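Local coordinates for extracellular solute-binding protein, family 5 (Chelativorans sp., PDB 6WM6) that binds EDTA and related aminopolycarboxylates in the periplasm, probably for handing over to an ABC transporter, at residues 47-52 with 251-256; 311-316 with 521-526; 405-410 with 453-458. All blocks are in the same frame, centred on the assembly; numbering follows the deposited sequence. Where two conformers were deposited one is given.

Interaction 1: residues 47-52 with 251-256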
ATOM      1  N   GLY A  47     -14.543  21.099 -18.985  1.00 22.29           N
ATOM      2  CA  GLY A  47     -13.410  21.364 -19.843  1.00 22.63           C
ATOM      3  C   GLY A  47     -12.137  21.632 -19.060  1.00 20.69           C
ATOM      4  O   GLY A  47     -12.104  21.617 -17.829  1.00 23.82           O
ATOM      5  N   GLY A  48     -11.076  21.867 -19.805  1.00 23.66           N
ATOM      6  CA  GLY A  48      -9.789  22.132 -19.209  1.00 22.51           C
ATOM      7  C   GLY A  48      -8.931  20.895 -19.071  1.00 20.09           C
ATOM      8  O   GLY A  48      -9.258  19.814 -19.556  1.00 21.04           O
ATOM      9  N   GLU A  49      -7.795  21.068 -18.405  1.00 20.54           N
ATOM     10  CA  GLU A  49      -6.831  19.984 -18.250  1.00 21.01           C
ATOM     11  C   GLU A  49      -6.215  20.033 -16.865  1.00 19.62           C
ATOM     12  O   GLU A  49      -6.094  21.106 -16.265  1.00 21.78           O
ATOM     13  CB  GLU A  49      -5.703  20.055 -19.292  1.00 22.61           C
ATOM     14  CG  GLU A  49      -6.178  20.136 -20.739  1.00 30.27           C
ATOM     15  CD  GLU A  49      -5.047  19.935 -21.735  1.00 31.65           C
ATOM     16  OE1 GLU A  49      -3.887  19.816 -21.291  1.00 29.83           O
ATOM     17  OE2 GLU A  49      -5.329  19.891 -22.952  1.00 37.18           O
ATOM     18  N   VAL A  50      -5.831  18.869 -16.357  1.00 18.34           N
ATOM     19  CA  VAL A  50      -5.088  18.725 -15.107  1.00 18.61           C
ATOM     20  C   VAL A  50      -3.902  17.810 -15.383  1.00 18.99           C
ATOM     21  O   VAL A  50      -4.052  16.773 -16.051  1.00 19.23           O
ATOM     22  CB  VAL A  50      -5.965  18.148 -13.983  1.00 19.96           C
ATOM     23  CG1 VAL A  50      -5.107  17.655 -12.800  1.00 19.60           C
ATOM     24  CG2 VAL A  50      -6.998  19.168 -13.540  1.00 20.47           C
ATOM     25  N   THR A  51      -2.736  18.183 -14.860  1.00 18.75           N
ATOM     26  CA  THR A  51      -1.530  17.373 -14.949  1.00 17.48           C
ATOM     27  C   THR A  51      -1.077  16.972 -13.555  1.00 17.43           C
ATOM     28  O   THR A  51      -0.885  17.830 -12.688  1.00 18.63           O
ATOM     29  CB  THR A  51      -0.427  18.117 -15.683  1.00 19.74           C
ATOM     30  OG1 THR A  51      -0.859  18.414 -17.022  1.00 20.44           O
ATOM     31  CG2 THR A  51       0.821  17.273 -15.772  1.00 19.21           C
ATOM     32  N   PHE A  52      -0.886  15.672 -13.360  1.00 17.20           N
ATOM     33  CA  PHE A  52      -0.531  15.054 -12.078  1.00 17.00           C
ATOM     34  C   PHE A  52       0.843  14.419 -12.234  1.00 17.80           C
ATOM     35  O   PHE A  52       1.054  13.588 -13.123  1.00 18.98           O
ATOM     36  CB  PHE A  52      -1.611  14.003 -11.776  1.00 17.87           C
ATOM     37  CG  PHE A  52      -1.566  13.365 -10.406  1.00 18.96           C
ATOM     38  CD1 PHE A  52      -0.492  12.598  -9.999  1.00 19.31           C
ATOM     39  CD2 PHE A  52      -2.646  13.484  -9.547  1.00 18.38           C
ATOM     40  CE1 PHE A  52      -0.492  11.992  -8.733  1.00 21.04           C
ATOM     41  CE2 PHE A  52      -2.644  12.873  -8.303  1.00 19.40           C
ATOM     42  CZ  PHE A  52      -1.573  12.137  -7.904  1.00 19.17           C
ATOM     43  N   LYS A 251      -8.600  16.887 -20.913  1.00 19.00           N
ATOM     44  CA  LYS A 251      -7.456  16.004 -20.812  1.00 19.15           C
ATOM     45  C   LYS A 251      -7.038  15.869 -19.358  1.00 17.91           C
ATOM     46  O   LYS A 251      -7.083  16.832 -18.581  1.00 18.75           O
ATOM     47  CB  LYS A 251      -6.252  16.484 -21.640  1.00 21.92           C
ATOM     48  CG  LYS A 251      -6.570  16.654 -23.116  1.00 23.71           C
ATOM     49  CD  LYS A 251      -5.320  16.574 -23.979  1.00 29.58           C
ATOM     50  CE  LYS A 251      -5.661  16.853 -25.440  1.00 32.90           C
ATOM     51  NZ  LYS A 251      -4.501  16.612 -26.345  1.00 40.35           N
ATOM     52  N   LEU A 252      -6.636  14.649 -18.998  1.00 18.06           N
ATOM     53  CA  LEU A 252      -6.014  14.323 -17.720  1.00 17.78           C
ATOM     54  C   LEU A 252      -4.649  13.741 -18.057  1.00 18.28           C
ATOM     55  O   LEU A 252      -4.556  12.770 -18.830  1.00 19.28           O
ATOM     56  CB  LEU A 252      -6.858  13.292 -16.971  1.00 18.65           C
ATOM     57  CG  LEU A 252      -6.219  12.721 -15.708  1.00 19.41           C
ATOM     58  CD1 LEU A 252      -5.933  13.814 -14.690  1.00 22.07           C
ATOM     59  CD2 LEU A 252      -7.151  11.652 -15.121  1.00 22.58           C
ATOM     60  N   LYS A 253      -3.595  14.355 -17.545  1.00 18.01           N
ATOM     61  CA  LYS A 253      -2.236  13.996 -17.903  1.00 17.36           C
ATOM     62  C   LYS A 253      -1.468  13.570 -16.664  1.00 18.23           C
ATOM     63  O   LYS A 253      -1.649  14.135 -15.577  1.00 18.97           O
ATOM     64  CB  LYS A 253      -1.519  15.192 -18.557  1.00 19.21           C
ATOM     65  CG  LYS A 253      -2.060  15.515 -19.942  1.00 20.84           C
ATOM     66  CD  LYS A 253      -1.529  16.826 -20.483  1.00 22.55           C
ATOM     67  CE  LYS A 253      -1.983  16.997 -21.919  1.00 24.95           C
ATOM     68  NZ  LYS A 253      -1.570  18.321 -22.457  1.00 30.84           N
ATOM     69  N   PHE A 254      -0.600  12.566 -16.830  1.00 17.87           N
ATOM     70  CA  PHE A 254       0.346  12.152 -15.796  1.00 18.87           C
ATOM     71  C   PHE A 254       1.740  12.412 -16.332  1.00 18.14           C
ATOM     72  O   PHE A 254       2.145  11.806 -17.334  1.00 18.93           O
ATOM     73  CB  PHE A 254       0.117  10.693 -15.429  1.00 18.23           C
ATOM     74  CG  PHE A 254      -1.213  10.443 -14.792  1.00 18.54           C
ATOM     75  CD1 PHE A 254      -1.413  10.734 -13.450  1.00 18.23           C
ATOM     76  CD2 PHE A 254      -2.256   9.938 -15.534  1.00 20.98           C
ATOM     77  CE1 PHE A 254      -2.633  10.512 -12.855  1.00 19.84           C
ATOM     78  CE2 PHE A 254      -3.499   9.695 -14.931  1.00 20.69           C
ATOM     79  CZ  PHE A 254      -3.684   9.987 -13.608  1.00 19.52           C
ATOM     80  N   ARG A 255       2.441  13.348 -15.705  1.00 19.55           N
ATOM     81  CA  ARG A 255       3.776  13.748 -16.120  0.59 19.80           C
ATOM     82  C   ARG A 255       4.800  13.008 -15.271  1.00 20.86           C
ATOM     83  O   ARG A 255       4.749  13.062 -14.042  1.00 21.67           O
ATOM     84  CB  ARG A 255       3.931  15.253 -15.927  0.59 20.74           C
ATOM     85  CG  ARG A 255       5.327  15.793 -16.243  0.59 24.92           C
ATOM     86  CD  ARG A 255       5.561  15.968 -17.724  0.59 31.32           C
ATOM     87  NE  ARG A 255       6.791  16.734 -17.951  0.59 35.03           N
ATOM     88  CZ  ARG A 255       7.948  16.212 -18.346  0.59 29.92           C
ATOM     89  NH1 ARG A 255       8.060  14.917 -18.586  0.59 30.00           N
ATOM     90  NH2 ARG A 255       8.999  17.006 -18.506  0.59 33.33           N
ATOM     91  N   ILE A 256       5.728  12.330 -15.935  1.00 21.39           N
ATOM     92  CA  ILE A 256       6.732  11.527 -15.247  1.00 22.96           C
ATOM     93  C   ILE A 256       7.877  12.429 -14.797  1.00 24.20           C
ATOM     94  O   ILE A 256       8.548  13.041 -15.634  1.00 28.24           O
ATOM     95  CB  ILE A 256       7.214  10.387 -16.162  1.00 25.57           C
ATOM     96  CG1 ILE A 256       6.031   9.435 -16.420  1.00 28.26           C
ATOM     97  CG2 ILE A 256       8.388   9.650 -15.541  1.00 30.47           C
ATOM     98  CD1 ILE A 256       6.086   8.724 -17.746  1.00 31.41           C
TER
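Phe52 N donates to Lys253 O at 2.8 Å, the shortest polar bond between 47-52 and 251-256. It belongs to a parallel ladder that joins the two strands in a mixed four-stranded sheet, where strand 49-54 is outermost and strand 232-237 flanks 251-256 on its other edge. The remaining rungs are Lys251 N to Gly48 O, Val50 N to Lys251 O, Lys253 N to Val50 O and Arg255 N to Phe52 O; the first two are the longest, at the end where the strands begin to pair.

The face carrying Glu49, Thr51, Lys251 and Lys253 is polar. Glu49 and Lys251 both turn CG beside their own backbone N (chi1 -53° and -57°), and their extended chains run side by side, with Glu49 OE2 3.5 Å from Lys251 CG. The other oxygen reaches diagonally to the next lysine: Glu49 OE1 forms a salt bridge with Lys253 NZ at 3.0 Å, met on its syn side but somewhat out of the carboxylate plane. Lys251 NZ instead pairs with Glu225. Thr51 OG1 rests on Lys253 CB at 3.6 Å.

On the opposite, buried face, Val50 and Phe52 pack on Val274, Phe52 and Leu252 on Trp559, and Phe254 on helix 71-77. The two phenyl rings meet obliquely, with centroids 5.7 Å apart and planes at 57°, and Phe52 CB lies 3.7 Å from Phe254 CD1.

Interaction 2: residues 311-316 with 521-526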
ATOM      1  N   LEU A 311      14.439  -7.211  11.851  1.00 16.18           N
ATOM      2  CA  LEU A 311      15.620  -7.793  12.469  1.00 16.03           C
ATOM      3  C   LEU A 311      15.807  -9.188  11.880  1.00 16.62           C
ATOM      4  O   LEU A 311      14.853  -9.954  11.767  1.00 18.68           O
ATOM      5  CB  LEU A 311      15.481  -7.855  13.996  1.00 16.88           C
ATOM      6  CG  LEU A 311      15.218  -6.515  14.677  1.00 15.85           C
ATOM      7  CD1 LEU A 311      13.724  -6.234  14.775  1.00 17.97           C
ATOM      8  CD2 LEU A 311      15.846  -6.479  16.075  1.00 18.90           C
ATOM      9  N   ASN A 312      17.041  -9.498  11.488  1.00 17.99           N
ATOM     10  CA  ASN A 312      17.305 -10.747  10.771  1.00 18.82           C
ATOM     11  C   ASN A 312      17.357 -11.909  11.762  1.00 18.49           C
ATOM     12  O   ASN A 312      18.397 -12.237  12.322  1.00 18.98           O
ATOM     13  CB  ASN A 312      18.613 -10.614  10.021  1.00 18.20           C
ATOM     14  CG  ASN A 312      18.892 -11.797   9.147  1.00 19.78           C
ATOM     15  OD1 ASN A 312      18.190 -12.801   9.219  1.00 20.12           O
ATOM     16  ND2 ASN A 312      19.894 -11.670   8.299  1.00 21.16           N
ATOM     17  N   SER A 313      16.219 -12.572  11.963  1.00 17.60           N
ATOM     18  CA  SER A 313      16.163 -13.700  12.886  1.00 18.75           C
ATOM     19  C   SER A 313      16.724 -14.969  12.260  1.00 21.21           C
ATOM     20  O   SER A 313      16.877 -15.970  12.983  1.00 22.09           O
ATOM     21  CB  SER A 313      14.744 -13.971  13.376  1.00 18.36           C
ATOM     22  OG  SER A 313      13.952 -14.626  12.390  1.00 21.48           O
ATOM     23  N   LYS A 314      17.010 -14.948  10.955  1.00 21.46           N
ATOM     24  CA  LYS A 314      17.466 -16.162  10.273  1.00 22.61           C
ATOM     25  C   LYS A 314      18.961 -16.379  10.412  1.00 24.32           C
ATOM     26  O   LYS A 314      19.417 -17.535  10.379  1.00 28.64           O
ATOM     27  CB  LYS A 314      17.136 -16.099   8.785  1.00 22.38           C
ATOM     28  CG  LYS A 314      15.662 -16.040   8.460  1.00 28.32           C
ATOM     29  CD  LYS A 314      15.477 -15.964   6.945  1.00 35.64           C
ATOM     30  CE  LYS A 314      14.100 -15.477   6.570  1.00 49.81           C
ATOM     31  NZ  LYS A 314      13.927 -15.450   5.091  1.00 61.11           N
ATOM     32  N   ALA A 315      19.747 -15.316  10.541  1.00 21.22           N
ATOM     33  CA  ALA A 315      21.194 -15.446  10.479  1.00 22.62           C
ATOM     34  C   ALA A 315      21.863 -14.208  11.030  1.00 23.74           C
ATOM     35  O   ALA A 315      21.278 -13.127  11.062  1.00 22.95           O
ATOM     36  CB  ALA A 315      21.650 -15.706   9.038  1.00 25.39           C
ATOM     37  N   GLY A 316      23.108 -14.370  11.446  1.00 23.69           N
ATOM     38  CA  GLY A 316      23.864 -13.273  11.997  1.00 21.51           C
ATOM     39  C   GLY A 316      23.507 -13.007  13.444  1.00 19.56           C
ATOM     40  O   GLY A 316      22.769 -13.769  14.077  1.00 21.46           O
ATOM     41  N   TYR A 521       8.280 -12.521  19.294  1.00 16.44           N
ATOM     42  CA  TYR A 521       9.438 -13.011  18.549  1.00 17.03           C
ATOM     43  C   TYR A 521      10.441 -11.903  18.247  1.00 16.55           C
ATOM     44  O   TYR A 521      11.608 -12.198  17.972  1.00 17.82           O
ATOM     45  CB  TYR A 521       8.931 -13.658  17.251  1.00 18.67           C
ATOM     46  CG  TYR A 521       9.944 -14.417  16.449  1.00 17.12           C
ATOM     47  CD1 TYR A 521      10.500 -15.595  16.937  1.00 19.76           C
ATOM     48  CD2 TYR A 521      10.341 -13.974  15.194  1.00 19.78           C
ATOM     49  CE1 TYR A 521      11.455 -16.307  16.184  1.00 20.59           C
ATOM     50  CE2 TYR A 521      11.267 -14.675  14.448  1.00 21.13           C
ATOM     51  CZ  TYR A 521      11.809 -15.823  14.936  1.00 21.36           C
ATOM     52  OH  TYR A 521      12.752 -16.509  14.179  1.00 24.83           O
ATOM     53  N   ALA A 522      10.006 -10.640  18.266  1.00 16.63           N
ATOM     54  CA  ALA A 522      10.894  -9.484  18.200  1.00 17.48           C
ATOM     55  C   ALA A 522      11.729  -9.433  16.922  1.00 17.26           C
ATOM     56  O   ALA A 522      12.891  -9.022  16.939  1.00 18.22           O
ATOM     57  CB  ALA A 522      11.787  -9.399  19.443  1.00 18.79           C
ATOM     58  N   ALA A 523      11.143  -9.832  15.794  1.00 16.37           N
ATOM     59  CA  ALA A 523      11.782  -9.702  14.491  1.00 16.23           C
ATOM     60  C   ALA A 523      11.259  -8.523  13.674  1.00 16.39           C
ATOM     61  O   ALA A 523      11.794  -8.238  12.589  1.00 16.90           O
ATOM     62  CB  ALA A 523      11.649 -11.004  13.682  1.00 19.72           C
ATOM     63  N   LEU A 524      10.251  -7.823  14.167  1.00 15.67           N
ATOM     64  CA  LEU A 524       9.656  -6.700  13.428  1.00 15.84           C
ATOM     65  C   LEU A 524       9.185  -5.659  14.437  1.00 16.58           C
ATOM     66  O   LEU A 524       8.326  -5.938  15.290  1.00 17.41           O
ATOM     67  CB  LEU A 524       8.517  -7.184  12.532  1.00 16.67           C
ATOM     68  CG  LEU A 524       7.907  -6.148  11.599  1.00 15.73           C
ATOM     69  CD1 LEU A 524       8.926  -5.628  10.626  1.00 18.22           C
ATOM     70  CD2 LEU A 524       6.733  -6.794  10.849  1.00 17.22           C
ATOM     71  N   PHE A 525       9.773  -4.470  14.353  1.00 15.74           N
ATOM     72  CA  PHE A 525       9.505  -3.363  15.279  1.00 15.93           C
ATOM     73  C   PHE A 525       8.761  -2.261  14.548  1.00 14.71           C
ATOM     74  O   PHE A 525       9.343  -1.609  13.676  1.00 15.02           O
ATOM     75  CB  PHE A 525      10.857  -2.850  15.789  1.00 15.97           C
ATOM     76  CG  PHE A 525      10.783  -1.670  16.734  1.00 15.98           C
ATOM     77  CD1 PHE A 525      10.461  -1.834  18.072  1.00 17.49           C
ATOM     78  CD2 PHE A 525      11.121  -0.401  16.300  1.00 17.42           C
ATOM     79  CE1 PHE A 525      10.456  -0.763  18.943  1.00 18.17           C
ATOM     80  CE2 PHE A 525      11.078   0.684  17.167  1.00 19.20           C
ATOM     81  CZ  PHE A 525      10.756   0.501  18.495  1.00 18.28           C
ATOM     82  N   PRO A 526       7.482  -2.065  14.840  1.00 14.54           N
ATOM     83  CA  PRO A 526       6.730  -0.993  14.180  1.00 14.34           C
ATOM     84  C   PRO A 526       7.101   0.350  14.773  1.00 14.78           C
ATOM     85  O   PRO A 526       7.394   0.457  15.969  1.00 15.95           O
ATOM     86  CB  PRO A 526       5.269  -1.351  14.495  1.00 16.02           C
ATOM     87  CG  PRO A 526       5.339  -2.022  15.877  1.00 16.54           C
ATOM     88  CD  PRO A 526       6.697  -2.728  15.908  1.00 15.56           C
TER
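The phenol ring of Tyr521 presents an edge to Ser313: the serine OG lies near the ring plane, 3.4 Å from Tyr521 CE2. The same ring takes part in a cation-pi interaction with Arg324, whose guanidinium also reaches the carbonyl oxygens of Tyr521 and, weakly, Ala522, and it meets the ring of Phe486 with the planes at about 45°. At the rim, Tyr521 OH donates to Ser313 OG at 2.9 Å, and the hydroxymethyl group lies beside the CE2-CZ-OH edge, with Ser313 CB 3.3 Å from Tyr521 OH. With OG turned between backbone N and carbonyl carbon (chi1 76°), the serine can also bond to Phe484 O, linking the phenol to a third part of the chain.

A second flat group, the Asn312 amide, turns its oxygen to its own loop. OD1 accepts from Lys314 N at 3.0 Å, forming an Asx turn, and weakly from Ala315 N, while ND2 reaches Ser451 O. The Asx turn helps to shape the bend at 312-315.

Leu311 N donates to Ala523 O at 2.9 Å, approaching from 42° out of the carbonyl plane. The leucine side chain packs on the same peptide: Leu311 CD1 is 3.5 Å from Ala523 C and 3.9 Å from Leu524 N. Ala522, the first residue past the preceding helix to leave helical angles, has a positive phi. This helix-to-strand turn delivers strand 524-537 to its antiparallel neighbour 305-311, in one α/β lobe of a periplasmic binding protein.

Interaction 3: residues 405-410 with 453-458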
ATOM      1  N   SER A 405      29.677  -8.685  16.025  1.00 24.25           N
ATOM      2  CA  SER A 405      30.027  -7.947  14.825  1.00 23.78           C
ATOM      3  C   SER A 405      29.307  -6.601  14.773  1.00 22.13           C
ATOM      4  O   SER A 405      28.240  -6.410  15.358  1.00 23.54           O
ATOM      5  CB  SER A 405      29.625  -8.751  13.594  1.00 28.80           C
ATOM      6  OG  SER A 405      30.345  -9.971  13.529  1.00 37.29           O
ATOM      7  N   THR A 406      29.920  -5.668  14.031  1.00 24.77           N
ATOM      8  CA  THR A 406      29.223  -4.434  13.666  1.00 22.87           C
ATOM      9  C   THR A 406      27.950  -4.791  12.907  1.00 23.86           C
ATOM     10  O   THR A 406      27.966  -5.636  12.000  1.00 25.38           O
ATOM     11  CB  THR A 406      30.126  -3.561  12.821  1.00 25.95           C
ATOM     12  OG1 THR A 406      31.275  -3.172  13.599  1.00 31.23           O
ATOM     13  CG2 THR A 406      29.407  -2.324  12.346  1.00 25.47           C
ATOM     14  N   LEU A 407      26.837  -4.169  13.299  1.00 21.21           N
ATOM     15  CA  LEU A 407      25.540  -4.486  12.728  1.00 21.07           C
ATOM     16  C   LEU A 407      25.323  -3.727  11.434  1.00 23.31           C
ATOM     17  O   LEU A 407      25.556  -2.517  11.367  1.00 27.42           O
ATOM     18  CB  LEU A 407      24.457  -4.119  13.721  1.00 21.13           C
ATOM     19  CG  LEU A 407      24.568  -4.786  15.096  1.00 21.67           C
ATOM     20  CD1 LEU A 407      23.446  -4.300  15.991  1.00 23.87           C
ATOM     21  CD2 LEU A 407      24.537  -6.293  14.968  1.00 22.39           C
ATOM     22  N   ARG A 408      24.836  -4.432  10.423  1.00 20.14           N
ATOM     23  CA  ARG A 408      24.534  -3.839   9.122  1.00 19.88           C
ATOM     24  C   ARG A 408      23.075  -3.402   9.144  1.00 19.38           C
ATOM     25  O   ARG A 408      22.176  -4.241   9.223  1.00 19.47           O
ATOM     26  CB  ARG A 408      24.770  -4.865   8.022  1.00 21.34           C
ATOM     27  CG  ARG A 408      26.240  -5.276   7.903  1.00 24.63           C
ATOM     28  CD  ARG A 408      26.374  -6.666   7.268  1.00 29.16           C
ATOM     29  NE  ARG A 408      25.702  -7.704   8.037  1.00 27.99           N
ATOM     30  CZ  ARG A 408      25.492  -8.948   7.603  1.00 30.14           C
ATOM     31  NH1 ARG A 408      25.903  -9.304   6.405  1.00 30.09           N
ATOM     32  NH2 ARG A 408      24.868  -9.832   8.379  1.00 30.27           N
ATOM     33  N   LEU A 409      22.852  -2.085   9.099  1.00 19.54           N
ATOM     34  CA  LEU A 409      21.519  -1.487   9.126  1.00 19.13           C
ATOM     35  C   LEU A 409      21.284  -0.845   7.773  1.00 20.48           C
ATOM     36  O   LEU A 409      21.906   0.162   7.450  1.00 20.06           O
ATOM     37  CB  LEU A 409      21.424  -0.486  10.269  1.00 22.67           C
ATOM     38  CG  LEU A 409      20.199   0.432  10.332  1.00 28.07           C
ATOM     39  CD1 LEU A 409      18.906  -0.301  10.062  1.00 32.28           C
ATOM     40  CD2 LEU A 409      20.168   1.107  11.702  1.00 25.51           C
ATOM     41  N   SER A 410      20.433  -1.466   6.965  1.00 19.57           N
ATOM     42  CA  SER A 410      20.156  -0.995   5.618  1.00 19.67           C
ATOM     43  C   SER A 410      18.772  -0.359   5.523  1.00 19.31           C
ATOM     44  O   SER A 410      17.871  -0.609   6.338  1.00 19.59           O
ATOM     45  CB  SER A 410      20.304  -2.117   4.588  1.00 22.29           C
ATOM     46  OG  SER A 410      19.351  -3.141   4.786  1.00 20.78           O
ATOM     47  N   ASN A 453      22.962 -10.684   4.116  1.00 23.51           N
ATOM     48  CA  ASN A 453      23.434  -9.348   3.769  1.00 22.65           C
ATOM     49  C   ASN A 453      22.913  -8.209   4.636  1.00 23.88           C
ATOM     50  O   ASN A 453      23.148  -7.039   4.319  1.00 28.04           O
ATOM     51  CB  ASN A 453      23.218  -9.036   2.279  1.00 24.79           C
ATOM     52  CG  ASN A 453      21.768  -8.754   1.930  1.00 24.21           C
ATOM     53  OD1 ASN A 453      20.867  -8.788   2.779  1.00 23.74           O
ATOM     54  ND2 ASN A 453      21.524  -8.457   0.656  1.00 27.93           N
ATOM     55  N   PHE A 454      22.228  -8.501   5.741  1.00 21.42           N
ATOM     56  CA  PHE A 454      21.757  -7.441   6.630  1.00 19.47           C
ATOM     57  C   PHE A 454      21.565  -8.015   8.026  1.00 18.67           C
ATOM     58  O   PHE A 454      21.383  -9.216   8.212  1.00 20.45           O
ATOM     59  CB  PHE A 454      20.425  -6.809   6.153  1.00 19.67           C
ATOM     60  CG  PHE A 454      19.210  -7.644   6.466  1.00 19.32           C
ATOM     61  CD1 PHE A 454      18.957  -8.804   5.760  1.00 18.74           C
ATOM     62  CD2 PHE A 454      18.344  -7.283   7.468  1.00 18.30           C
ATOM     63  CE1 PHE A 454      17.858  -9.588   6.032  1.00 19.57           C
ATOM     64  CE2 PHE A 454      17.230  -8.062   7.765  1.00 20.30           C
ATOM     65  CZ  PHE A 454      16.982  -9.211   7.046  1.00 19.71           C
ATOM     66  N   ASP A 455      21.554  -7.128   9.014  1.00 17.74           N
ATOM     67  CA  ASP A 455      21.116  -7.466  10.362  1.00 17.65           C
ATOM     68  C   ASP A 455      19.858  -6.733  10.776  1.00 18.08           C
ATOM     69  O   ASP A 455      18.988  -7.324  11.434  1.00 17.72           O
ATOM     70  CB  ASP A 455      22.254  -7.157  11.344  1.00 19.02           C
ATOM     71  CG  ASP A 455      23.534  -7.868  10.990  1.00 20.74           C
ATOM     72  OD1 ASP A 455      23.505  -9.122  10.907  1.00 22.08           O
ATOM     73  OD2 ASP A 455      24.566  -7.214  10.710  1.00 22.47           O
ATOM     74  N   LEU A 456      19.742  -5.456  10.384  1.00 17.03           N
ATOM     75  CA  LEU A 456      18.591  -4.618  10.674  1.00 17.08           C
ATOM     76  C   LEU A 456      18.218  -3.915   9.377  1.00 17.09           C
ATOM     77  O   LEU A 456      19.079  -3.615   8.547  1.00 17.40           O
ATOM     78  CB  LEU A 456      18.944  -3.564  11.729  1.00 18.05           C
ATOM     79  CG  LEU A 456      19.470  -4.097  13.072  1.00 18.02           C
ATOM     80  CD1 LEU A 456      20.001  -2.926  13.918  1.00 21.13           C
ATOM     81  CD2 LEU A 456      18.394  -4.826  13.819  1.00 19.55           C
ATOM     82  N   HIS A 457      16.925  -3.677   9.182  1.00 16.69           N
ATOM     83  CA  HIS A 457      16.454  -3.045   7.942  1.00 16.55           C
ATOM     84  C   HIS A 457      15.279  -2.124   8.241  1.00 15.77           C
ATOM     85  O   HIS A 457      14.291  -2.562   8.835  1.00 16.77           O
ATOM     86  CB  HIS A 457      16.034  -4.101   6.912  1.00 18.22           C
ATOM     87  CG  HIS A 457      15.600  -3.549   5.592  1.00 17.79           C
ATOM     88  ND1 HIS A 457      16.487  -3.043   4.679  1.00 19.09           N
ATOM     89  CD2 HIS A 457      14.368  -3.403   5.044  1.00 17.92           C
ATOM     90  CE1 HIS A 457      15.828  -2.634   3.605  1.00 18.37           C
ATOM     91  NE2 HIS A 457      14.541  -2.854   3.795  1.00 18.45           N
ATOM     92  N   LEU A 458      15.394  -0.849   7.844  1.00 15.94           N
ATOM     93  CA  LEU A 458      14.324   0.129   7.995  1.00 16.22           C
ATOM     94  C   LEU A 458      13.620   0.305   6.665  1.00 16.14           C
ATOM     95  O   LEU A 458      14.256   0.571   5.653  1.00 18.59           O
ATOM     96  CB  LEU A 458      14.899   1.481   8.418  1.00 19.94           C
ATOM     97  CG  LEU A 458      15.377   1.662   9.831  1.00 27.48           C
ATOM     98  CD1 LEU A 458      16.241   2.911   9.931  1.00 28.57           C
ATOM     99  CD2 LEU A 458      14.193   1.785  10.770  1.00 28.28           C
TER
HETATM  100  O   HOH W   1      26.887  -8.278  11.695  1.00 33.83           O
HETATM  101  O   HOH W   2      23.388 -12.018   8.465  1.00 50.60           O
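Arg408 and Asp455 form a side-on, two-pronged salt bridge: Arg408 NE lies 2.9 Å from Asp455 OD2 and Arg408 NH2 3.0 Å from Asp455 OD1. Both oxygens lie close to the guanidinium plane, but the nitrogens meet them from above the carboxylate, whose plane is turned by 52°. A bend at chi3 (-60°) folds the guanidinium over the backbone of Asn453 and Phe454, where Phe454 N, which has no hydrogen-bond partner in the model, sits over the centre of one guanidinium face. NH1 binds Gly452 O.

The same carboxylate also holds the backbone. Arg408 N donates to Asp455 OD2 at 2.8 Å in a nearly straight bond (173°) on the anti lone pair, and a water bridges OD2 to Thr406 O, so OD2 receives three donors. These bonds, with the charge of Arg408, would be expected to stabilise the ionised aspartate. In return, Arg408 O accepts from both Asp455 N and Leu456 N.

Regular parallel pairing follows, with Ser410 N bonded to Leu456 O and Leu458 N to Ser410 O. Strand 407-410 lies between two parallel partners, 436-439 and 456-462; a beta-alpha-beta crossover through helix 416-429 leads from it to the former. Across this pairing, Ser410 OG and His457 ND1 are hydrogen-bonded at 2.9 Å, the hydroxyl lying at the imidazole edge.

Apolar contacts lie on the other face. Leu409 CD1 packs 3.7 Å from Leu456 CB and 4.0 Å from Leu458 CG, and both Leu409 and Leu458 touch Ala422 of helix 416-429, while Leu407 CD1 approaches Leu456 CD1 at 4.2 Å.

How the interactions relate
Interactions 2 and 3 both reach the same mixed sheet, their centres about 11 Å apart, and 405-410 with 453-458 is nested within the chain span closed by 311-316 and 521-526. They are joined directly: Asn312 N lies 2.9 Å from Asp455 O and Asn312 ND2 2.9 Å from Phe454 O, both probable hydrogen bonds, and Leu311 CG packs 3.7 Å from Leu456 CD2. Strand 305-311 pairs with both 456-462 and 524-537. Interaction 1 belongs to a separate sheet, about 44 Å centre to centre from interaction 2, on the opposite side of the chain's centre, and about 42 Å from interaction 3.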